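Local coordinates for protein carboxypeptidase A (Helicoverpa armigera, PDB 1JQG) that probably acts as a zinc-dependent metallocarboxypeptidase of the M14 family, removing residues from the C-terminal ends of peptide chains, at residues 125-130 and 216-221; 176-181 and 186-191; 303-308 and 411-416. All blocks are in the same frame, centred on the assembly; numbering follows the deposited sequence.

Contact 1 of 3, residues 125-130 and 216-221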
loop_
_atom_site.group_PDB
_atom_site.type_symbol
_atom_site.label_atom_id
_atom_site.label_comp_id
_atom_site.label_asym_id
_atom_site.label_seq_id
_atom_site.Cartn_x
_atom_site.Cartn_y
_atom_site.Cartn_z
ATOM N N GLU A 125 11.687 9.774 9.608
ATOM C CA GLU A 125 12.293 10.215 10.866
ATOM C C GLU A 125 11.236 10.694 11.855
ATOM O O GLU A 125 11.368 10.383 13.024
ATOM C CB GLU A 125 13.314 11.326 10.609
ATOM C CG GLU A 125 14.495 10.947 9.758
ATOM C CD GLU A 125 14.213 10.791 8.270
ATOM O OE1 GLU A 125 13.158 11.316 7.838
ATOM O OE2 GLU A 125 15.043 10.153 7.569
ATOM N N GLU A 126 10.238 11.457 11.376
ATOM C CA GLU A 126 9.195 11.992 12.217
ATOM C C GLU A 126 8.292 10.891 12.758
ATOM O O GLU A 126 7.925 10.889 13.918
ATOM C CB GLU A 126 8.321 13.055 11.522
ATOM C CG GLU A 126 9.142 14.189 10.912
ATOM C CD GLU A 126 8.285 15.224 10.226
ATOM O OE1 GLU A 126 7.747 16.100 10.948
ATOM O OE2 GLU A 126 8.151 15.150 8.987
ATOM N N VAL A 127 8.027 9.870 11.954
ATOM C CA VAL A 127 7.204 8.720 12.354
ATOM C C VAL A 127 7.964 7.865 13.356
ATOM O O VAL A 127 7.464 7.416 14.357
ATOM C CB VAL A 127 6.747 7.865 11.168
ATOM C CG1 VAL A 127 5.989 6.621 11.646
ATOM C CG2 VAL A 127 5.869 8.673 10.232
ATOM N N ASP A 128 9.254 7.681 13.098
ATOM C CA ASP A 128 10.128 6.905 13.968
ATOM C C ASP A 128 10.210 7.536 15.351
ATOM O O ASP A 128 10.230 6.872 16.394
ATOM C CB ASP A 128 11.522 6.817 13.357
ATOM C CG ASP A 128 12.445 5.943 14.154
ATOM O OD1 ASP A 128 13.178 6.579 14.927
ATOM O OD2 ASP A 128 12.407 4.695 13.996
ATOM N N ALA A 129 10.358 8.861 15.397
ATOM C CA ALA A 129 10.446 9.576 16.677
ATOM C C ALA A 129 9.111 9.541 17.410
ATOM O O ALA A 129 9.039 9.387 18.621
ATOM C CB ALA A 129 10.867 11.026 16.532
ATOM N N TYR A 130 8.021 9.722 16.666
ATOM C CA TYR A 130 6.670 9.738 17.183
ATOM C C TYR A 130 6.335 8.434 17.912
ATOM O O TYR A 130 5.799 8.492 19.014
ATOM C CB TYR A 130 5.674 9.968 16.049
ATOM C CG TYR A 130 4.199 9.881 16.427
ATOM C CD1 TYR A 130 3.681 10.682 17.442
ATOM C CD2 TYR A 130 3.345 9.014 15.768
ATOM C CE1 TYR A 130 2.338 10.646 17.761
ATOM C CE2 TYR A 130 2.006 8.928 16.106
ATOM C CZ TYR A 130 1.505 9.774 17.089
ATOM O OH TYR A 130 0.171 9.679 17.351
ATOM N N LEU A 216 2.328 -1.256 11.754
ATOM C CA LEU A 216 3.625 -0.935 11.145
ATOM C C LEU A 216 3.446 0.195 10.120
ATOM O O LEU A 216 3.006 -0.011 8.981
ATOM C CB LEU A 216 4.224 -2.192 10.489
ATOM C CG LEU A 216 5.523 -2.053 9.702
ATOM C CD1 LEU A 216 6.695 -1.590 10.549
ATOM C CD2 LEU A 216 5.967 -3.370 9.075
ATOM N N PRO A 217 3.707 1.438 10.525
ATOM C CA PRO A 217 3.534 2.618 9.684
ATOM C C PRO A 217 4.363 2.593 8.417
ATOM O O PRO A 217 3.872 2.847 7.313
ATOM C CB PRO A 217 3.779 3.767 10.611
ATOM C CG PRO A 217 3.588 3.222 12.012
ATOM C CD PRO A 217 4.083 1.795 11.906
ATOM N N VAL A 218 5.685 2.487 8.484
ATOM C CA VAL A 218 6.618 2.534 7.398
ATOM C C VAL A 218 7.313 1.198 7.156
ATOM O O VAL A 218 8.351 0.856 7.692
ATOM C CB VAL A 218 7.710 3.603 7.606
ATOM C CG1 VAL A 218 8.467 3.823 6.296
ATOM C CG2 VAL A 218 7.094 4.909 8.072
ATOM N N ALA A 219 6.724 0.395 6.256
ATOM C CA ALA A 219 7.235 -0.924 5.944
ATOM C C ALA A 219 8.438 -0.911 5.017
ATOM O O ALA A 219 9.213 -1.888 5.056
ATOM C CB ALA A 219 6.147 -1.773 5.340
ATOM N N ASN A 220 8.644 0.208 4.351
ATOM C CA ASN A 220 9.744 0.385 3.409
ATOM C C ASN A 220 10.455 1.729 3.604
ATOM O O ASN A 220 10.337 2.662 2.820
ATOM C CB ASN A 220 9.169 0.271 1.987
ATOM C CG ASN A 220 10.225 0.236 0.895
ATOM O OD1 ASN A 220 9.830 0.345 -0.266
ATOM N ND2 ASN A 220 11.492 0.115 1.235
ATOM N N PRO A 221 11.203 1.897 4.684
ATOM C CA PRO A 221 11.866 3.132 5.071
ATOM C C PRO A 221 12.885 3.672 4.081
ATOM O O PRO A 221 12.892 4.875 3.746
ATOM C CB PRO A 221 12.450 2.786 6.435
ATOM C CG PRO A 221 12.629 1.324 6.476
ATOM C CD PRO A 221 11.419 0.821 5.723
#
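V127 sets its CG1 methyl against CB of P217, at one corner of the ring, and against the neighbouring V218. The tighter approach is V127 CG1 to P217 CB, 3.8 Å. The same methyl lies 4.1 Å from V218 CG2, so a single carbon of the helix sits against two residues of the loop. That placement follows from the first torsion of V127: with chi1 at 175°, CG1 lies opposite the backbone N, and this is the branch that meets P217 and V218. V218 answers with CG2, the branch beside its own backbone N. No hydrogen bond crosses the contact, and the buried area is modest, 95 Å², which agrees with a CA separation of 7.6 Å between V127 and P217. The evidence is therefore for apolar packing between fully buried side chains. L188 of helix 187-200 touches both V127 and P217, so a third element packs at the same place. One residue on, D128 forms a salt bridge with K157 of strand 155-161. The loop joins strand 212-216 to helix 221-228, so the contact places a helix against the end of a sheet strand, as in the alpha/beta fold of the zinc carboxypeptidases, where helices flank a mixed eight-stranded sheet.

Contact 2 of 3, residues 176-181 and 186-191. With ZN (zinc ion), chain B.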
loop_
_atom_site.group_PDB
_atom_site.type_symbol
_atom_site.label_atom_id
_atom_site.label_comp_id
_atom_site.label_asym_id
_atom_site.label_seq_id
_atom_site.Cartn_x
_atom_site.Cartn_y
_atom_site.Cartn_z
ATOM N N MET A 176 -1.835 -4.513 10.979
ATOM C CA MET A 176 -2.024 -3.487 9.931
ATOM C C MET A 176 -0.697 -2.889 9.504
ATOM O O MET A 176 0.229 -2.735 10.309
ATOM C CB MET A 176 -2.938 -2.464 10.566
ATOM C CG MET A 176 -3.318 -1.268 9.744
ATOM S SD MET A 176 -3.980 -0.014 10.880
ATOM C CE MET A 176 -5.098 -1.004 11.828
ATOM N N GLN A 177 -0.532 -2.663 8.212
ATOM C CA GLN A 177 0.724 -2.092 7.705
ATOM C C GLN A 177 0.523 -1.183 6.507
ATOM O O GLN A 177 -0.412 -1.318 5.769
ATOM C CB GLN A 177 1.746 -3.152 7.273
ATOM C CG GLN A 177 1.230 -4.114 6.208
ATOM C CD GLN A 177 2.256 -5.157 5.824
ATOM O OE1 GLN A 177 2.721 -5.845 6.732
ATOM N NE2 GLN A 177 2.588 -5.251 4.531
ATOM N N SER A 178 1.469 -0.301 6.258
ATOM C CA SER A 178 1.423 0.628 5.162
ATOM C C SER A 178 2.822 0.969 4.652
ATOM O O SER A 178 3.796 0.582 5.259
ATOM C CB SER A 178 0.644 1.919 5.528
ATOM O OG SER A 178 1.262 2.670 6.550
ATOM N N LEU A 179 2.863 1.619 3.485
ATOM C CA LEU A 179 4.105 2.054 2.877
ATOM C C LEU A 179 5.030 0.936 2.428
ATOM O O LEU A 179 6.208 1.126 2.256
ATOM C CB LEU A 179 4.826 3.058 3.773
ATOM C CG LEU A 179 4.223 4.478 3.840
ATOM C CD1 LEU A 179 5.065 5.421 4.685
ATOM C CD2 LEU A 179 3.989 5.131 2.485
ATOM N N LEU A 180 4.497 -0.219 2.088
ATOM C CA LEU A 180 5.237 -1.324 1.513
ATOM C C LEU A 180 5.786 -0.871 0.145
ATOM O O LEU A 180 6.944 -1.141 -0.192
ATOM C CB LEU A 180 4.371 -2.576 1.426
ATOM C CG LEU A 180 5.084 -3.897 1.124
ATOM C CD1 LEU A 180 6.054 -4.204 2.221
ATOM C CD2 LEU A 180 4.160 -5.078 0.891
ATOM N N HIS A 181 4.944 -0.203 -0.628
ATOM C CA HIS A 181 5.301 0.487 -1.845
ATOM C C HIS A 181 5.450 1.966 -1.479
ATOM O O HIS A 181 4.498 2.767 -1.341
ATOM C CB HIS A 181 4.234 0.288 -2.901
ATOM C CG HIS A 181 4.261 -1.050 -3.547
ATOM N ND1 HIS A 181 3.214 -1.727 -4.026
ATOM C CD2 HIS A 181 5.245 -1.934 -3.844
ATOM C CE1 HIS A 181 3.352 -2.880 -4.581
ATOM N NE2 HIS A 181 4.666 -3.023 -4.464
ATOM N N VAL A 186 -0.339 8.308 0.619
ATOM C CA VAL A 186 -1.640 8.375 1.256
ATOM C C VAL A 186 -1.938 7.188 2.179
ATOM O O VAL A 186 -2.908 7.241 2.937
ATOM C CB VAL A 186 -2.744 8.572 0.193
ATOM C CG1 VAL A 186 -3.101 7.323 -0.609
ATOM C CG2 VAL A 186 -3.994 9.153 0.854
ATOM N N THR A 187 -1.107 6.132 2.184
ATOM C CA THR A 187 -1.317 4.984 3.038
ATOM C C THR A 187 -0.907 5.235 4.485
ATOM O O THR A 187 -1.485 4.580 5.411
ATOM C CB THR A 187 -0.613 3.720 2.535
ATOM O OG1 THR A 187 0.809 3.886 2.521
ATOM C CG2 THR A 187 -1.140 3.385 1.149
ATOM N N LEU A 188 0.067 6.110 4.707
ATOM C CA LEU A 188 0.589 6.420 6.027
ATOM C C LEU A 188 -0.410 7.114 6.923
ATOM O O LEU A 188 -0.764 6.663 8.032
ATOM C CB LEU A 188 1.893 7.227 5.944
ATOM C CG LEU A 188 2.557 7.567 7.298
ATOM C CD1 LEU A 188 2.966 6.345 8.131
ATOM C CD2 LEU A 188 3.795 8.440 7.172
ATOM N N PRO A 189 -1.102 8.155 6.444
ATOM C CA PRO A 189 -2.175 8.787 7.202
ATOM C C PRO A 189 -3.195 7.801 7.726
ATOM O O PRO A 189 -3.876 7.957 8.758
ATOM C CB PRO A 189 -2.765 9.777 6.193
ATOM C CG PRO A 189 -1.616 10.111 5.286
ATOM C CD PRO A 189 -0.896 8.802 5.122
ATOM N N ALA A 190 -3.569 6.804 6.886
ATOM C CA ALA A 190 -4.571 5.818 7.269
ATOM C C ALA A 190 -4.152 5.001 8.482
ATOM O O ALA A 190 -4.870 4.818 9.461
ATOM C CB ALA A 190 -4.817 4.873 6.114
ATOM N N THR A 191 -2.913 4.519 8.489
ATOM C CA THR A 191 -2.365 3.731 9.581
ATOM C C THR A 191 -2.057 4.589 10.787
ATOM O O THR A 191 -1.999 4.189 11.950
ATOM C CB THR A 191 -1.093 2.986 9.075
ATOM O OG1 THR A 191 -0.855 1.742 9.720
ATOM C CG2 THR A 191 0.124 3.889 9.122
HETATM ZN ZN ZN B . 1.088 -1.025 -3.918
HETATM O O HOH W 1 -0.244 -2.024 -5.707
#
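Strand 176-178 and helix 187-191 run nearly antiparallel, their axes 7.9 Å apart at an angle of 153°, and the CA atoms come closest at S178 and T187, 5.6 Å. L179 has a positive phi of 66°, and beyond it the chain leads on to H181. L179 N meets T187 OG1 at 3.2 Å, a weak hydrogen bond, bent to 133° at the hydrogen. T187 OG1 accepts that bond and in turn donates to E184 O, so two backbone groups hold the hydroxyl. L179 forks over the helix: CD1 rests 3.9 Å from L188 CB, while CD2 flanks T187 OG1. Replacing L179 with an alanine would probably open a gap beside L188 and leave the T187 hydroxyl less shielded. S178 OG gives its hydrogen bond to P217 O and packs beside the T191 methyl CG2; M176 SD slides past T191 OG1 at 3.8 Å. H181 ND1 binds the zinc ion at 2.2 Å, and with E184 it forms the HxxE metal motif of this family, H306 being the third protein ligand. Strand 173-178, helix 187-200 and the adjacent parallel strand 212-216 make a beta-alpha-beta crossover, with T191 touching I215 of that last strand.

Contact 3 of 3, residues 303-308 and 411-416. With ZN (zinc ion), chain B.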
loop_
_atom_site.group_PDB
_atom_site.type_symbol
_atom_site.label_atom_id
_atom_site.label_comp_id
_atom_site.label_asym_id
_atom_site.label_seq_id
_atom_site.Cartn_x
_atom_site.Cartn_y
_atom_site.Cartn_z
ATOM N N LEU A 303 -4.171 -6.632 7.350
ATOM C CA LEU A 303 -4.456 -5.621 6.357
ATOM C C LEU A 303 -3.182 -4.997 5.788
ATOM O O LEU A 303 -2.373 -4.397 6.481
ATOM C CB LEU A 303 -5.396 -4.536 6.916
ATOM C CG LEU A 303 -6.745 -4.987 7.466
ATOM C CD1 LEU A 303 -7.535 -3.841 8.073
ATOM C CD2 LEU A 303 -7.585 -5.688 6.401
ATOM N N ASP A 304 -3.004 -5.114 4.489
ATOM C CA ASP A 304 -1.889 -4.492 3.769
ATOM C C ASP A 304 -2.459 -3.300 3.011
ATOM O O ASP A 304 -3.118 -3.478 1.971
ATOM C CB ASP A 304 -1.258 -5.514 2.813
ATOM C CG ASP A 304 0.005 -5.007 2.156
ATOM O OD1 ASP A 304 0.571 -3.980 2.571
ATOM O OD2 ASP A 304 0.456 -5.659 1.183
ATOM N N ILE A 305 -2.226 -2.113 3.538
ATOM C CA ILE A 305 -2.789 -0.893 2.983
ATOM C C ILE A 305 -1.969 -0.312 1.849
ATOM O O ILE A 305 -0.887 0.236 2.041
ATOM C CB ILE A 305 -3.064 0.168 4.089
ATOM C CG1 ILE A 305 -4.021 -0.481 5.133
ATOM C CG2 ILE A 305 -3.713 1.428 3.545
ATOM C CD1 ILE A 305 -4.311 0.369 6.350
ATOM N N HIS A 306 -2.558 -0.307 0.660
ATOM C CA HIS A 306 -1.965 0.290 -0.508
ATOM C C HIS A 306 -2.855 1.425 -1.047
ATOM O O HIS A 306 -3.906 1.773 -0.577
ATOM C CB HIS A 306 -1.809 -0.739 -1.655
ATOM C CG HIS A 306 -0.828 -1.817 -1.336
ATOM N ND1 HIS A 306 0.440 -1.852 -1.803
ATOM C CD2 HIS A 306 -0.852 -2.936 -0.564
ATOM C CE1 HIS A 306 1.169 -2.856 -1.479
ATOM N NE2 HIS A 306 0.379 -3.539 -0.672
ATOM N N SER A 307 -2.296 2.051 -2.070
ATOM C CA SER A 307 -2.845 3.064 -2.861
ATOM C C SER A 307 -2.379 2.970 -4.354
ATOM O O SER A 307 -1.365 2.317 -4.607
ATOM C CB SER A 307 -2.604 4.537 -2.505
ATOM O OG SER A 307 -1.322 4.989 -2.921
ATOM N N PHE A 308 -3.134 2.656 -5.398
ATOM C CA PHE A 308 -4.306 3.481 -5.638
ATOM C C PHE A 308 -5.471 2.727 -6.277
ATOM O O PHE A 308 -5.161 1.782 -7.070
ATOM C CB PHE A 308 -4.118 4.923 -6.108
ATOM C CG PHE A 308 -3.912 5.000 -7.585
ATOM C CD1 PHE A 308 -5.025 5.090 -8.408
ATOM C CD2 PHE A 308 -2.670 4.968 -8.184
ATOM C CE1 PHE A 308 -4.912 5.152 -9.780
ATOM C CE2 PHE A 308 -2.542 5.024 -9.553
ATOM C CZ PHE A 308 -3.659 5.125 -10.361
ATOM N N GLU A 411 -13.247 3.817 9.404
ATOM C CA GLU A 411 -14.607 3.315 9.373
ATOM C C GLU A 411 -14.654 1.868 8.896
ATOM O O GLU A 411 -15.472 1.080 9.377
ATOM C CB GLU A 411 -15.523 4.203 8.515
ATOM C CG GLU A 411 -15.625 5.643 8.951
ATOM C CD GLU A 411 -16.116 5.710 10.406
ATOM O OE1 GLU A 411 -17.242 5.178 10.531
ATOM O OE2 GLU A 411 -15.456 6.234 11.355
ATOM N N GLY A 412 -13.872 1.556 7.855
ATOM C CA GLY A 412 -13.860 0.202 7.299
ATOM C C GLY A 412 -13.067 -0.767 8.160
ATOM O O GLY A 412 -13.431 -1.914 8.354
ATOM N N ILE A 413 -11.958 -0.274 8.697
ATOM C CA ILE A 413 -11.065 -1.076 9.518
ATOM C C ILE A 413 -11.741 -1.562 10.798
ATOM O O ILE A 413 -11.600 -2.722 11.130
ATOM C CB ILE A 413 -9.749 -0.314 9.821
ATOM C CG1 ILE A 413 -9.023 -0.000 8.520
ATOM C CG2 ILE A 413 -8.858 -1.125 10.760
ATOM C CD1 ILE A 413 -7.679 0.679 8.559
ATOM N N LYS A 414 -12.396 -0.682 11.555
ATOM C CA LYS A 414 -13.008 -1.077 12.805
ATOM C C LYS A 414 -14.191 -2.027 12.596
ATOM O O LYS A 414 -14.560 -2.903 13.410
ATOM C CB LYS A 414 -13.423 0.139 13.649
ATOM C CG LYS A 414 -14.544 1.000 13.147
ATOM C CD LYS A 414 -14.567 2.344 13.927
ATOM C CE LYS A 414 -15.460 3.351 13.178
ATOM N NZ LYS A 414 -15.837 4.435 14.113
ATOM N N VAL A 415 -14.871 -1.905 11.460
ATOM C CA VAL A 415 -15.994 -2.753 11.116
ATOM C C VAL A 415 -15.439 -4.129 10.812
ATOM O O VAL A 415 -16.074 -5.132 11.175
ATOM C CB VAL A 415 -16.795 -2.221 9.934
ATOM C CG1 VAL A 415 -17.652 -3.291 9.290
ATOM C CG2 VAL A 415 -17.750 -1.095 10.341
ATOM N N GLY A 416 -14.279 -4.120 10.146
ATOM C CA GLY A 416 -13.638 -5.372 9.760
ATOM C C GLY A 416 -13.051 -6.096 10.964
ATOM O O GLY A 416 -13.240 -7.319 11.109
HETATM ZN ZN ZN B . 1.088 -1.025 -3.918
HETATM O O HOH W 1 -0.244 -2.024 -5.707
#
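H306 NE2 donates to D304 OD2 over 2.8 Å, with an angle of 152° at the hydrogen. The acceptor lies almost in the imidazole plane, at the ring edge, whereas the ring's nitrogen stands 58° out of the carboxylate plane, above it. The other carboxylate oxygen, D304 OD1, is held by the side-chain amide of Q177, so both oxygens have partners, which probably holds the carboxylate in place as a second-shell group behind H306. Its bond to NE2 probably limits rotation of the H306 ring, whose other nitrogen, ND1, binds the zinc ion at 2.4 Å. Water 1 sits at the same distance from the zinc ion, and E184, a ligand too, takes the backbone N of S307 on its OE2. Strand 299-307 is an inner, parallel strand of the mixed eight-stranded sheet of the zinc carboxypeptidase fold, and it has two chemically different faces. D304 and H306 serve the metal side, while L303 and I305 point toward helix 402-421. There I413 receives both. Its chain is extended, chi2 at -177°, so that CD1 reaches I305 CD1 tip to tip at 4.0 Å. L303 instead comes across at a slant, its CD1 4.0 Å from the I413 branch methyl CG2 and 4.1 Å from I413 CG1. M176 of the adjoining strand touches I305 and I413, filling in beside them. Farther along the helix, at the partly exposed K414, NZ makes a weak, 3.3 Å bond to E411 OE2 as part of a salt bridge, and a second salt bridge to E204.

Overall arrangement
In all three contacts the touching residues are buried, but contact 2, centred about 6 Å from the centre of the chain, is the innermost and contact 1, at about 14 Å, the most peripheral. Contacts 2 and 3 use neighbouring strands of one sheet, 173-178 and 299-307, joined by backbone bonds such as Q177 O to I305 N, 3.0 Å; each brings one histidine to the same zinc ion. Contact 1 touches contact 2 through P217 and L216, while contacts 1 and 3 do not meet. Chemistry follows position: contact 1 is wholly apolar, contact 2 mixes hydroxyls with leucines, and contact 3 divides into metal-side polarity and helix-side aliphatic packing.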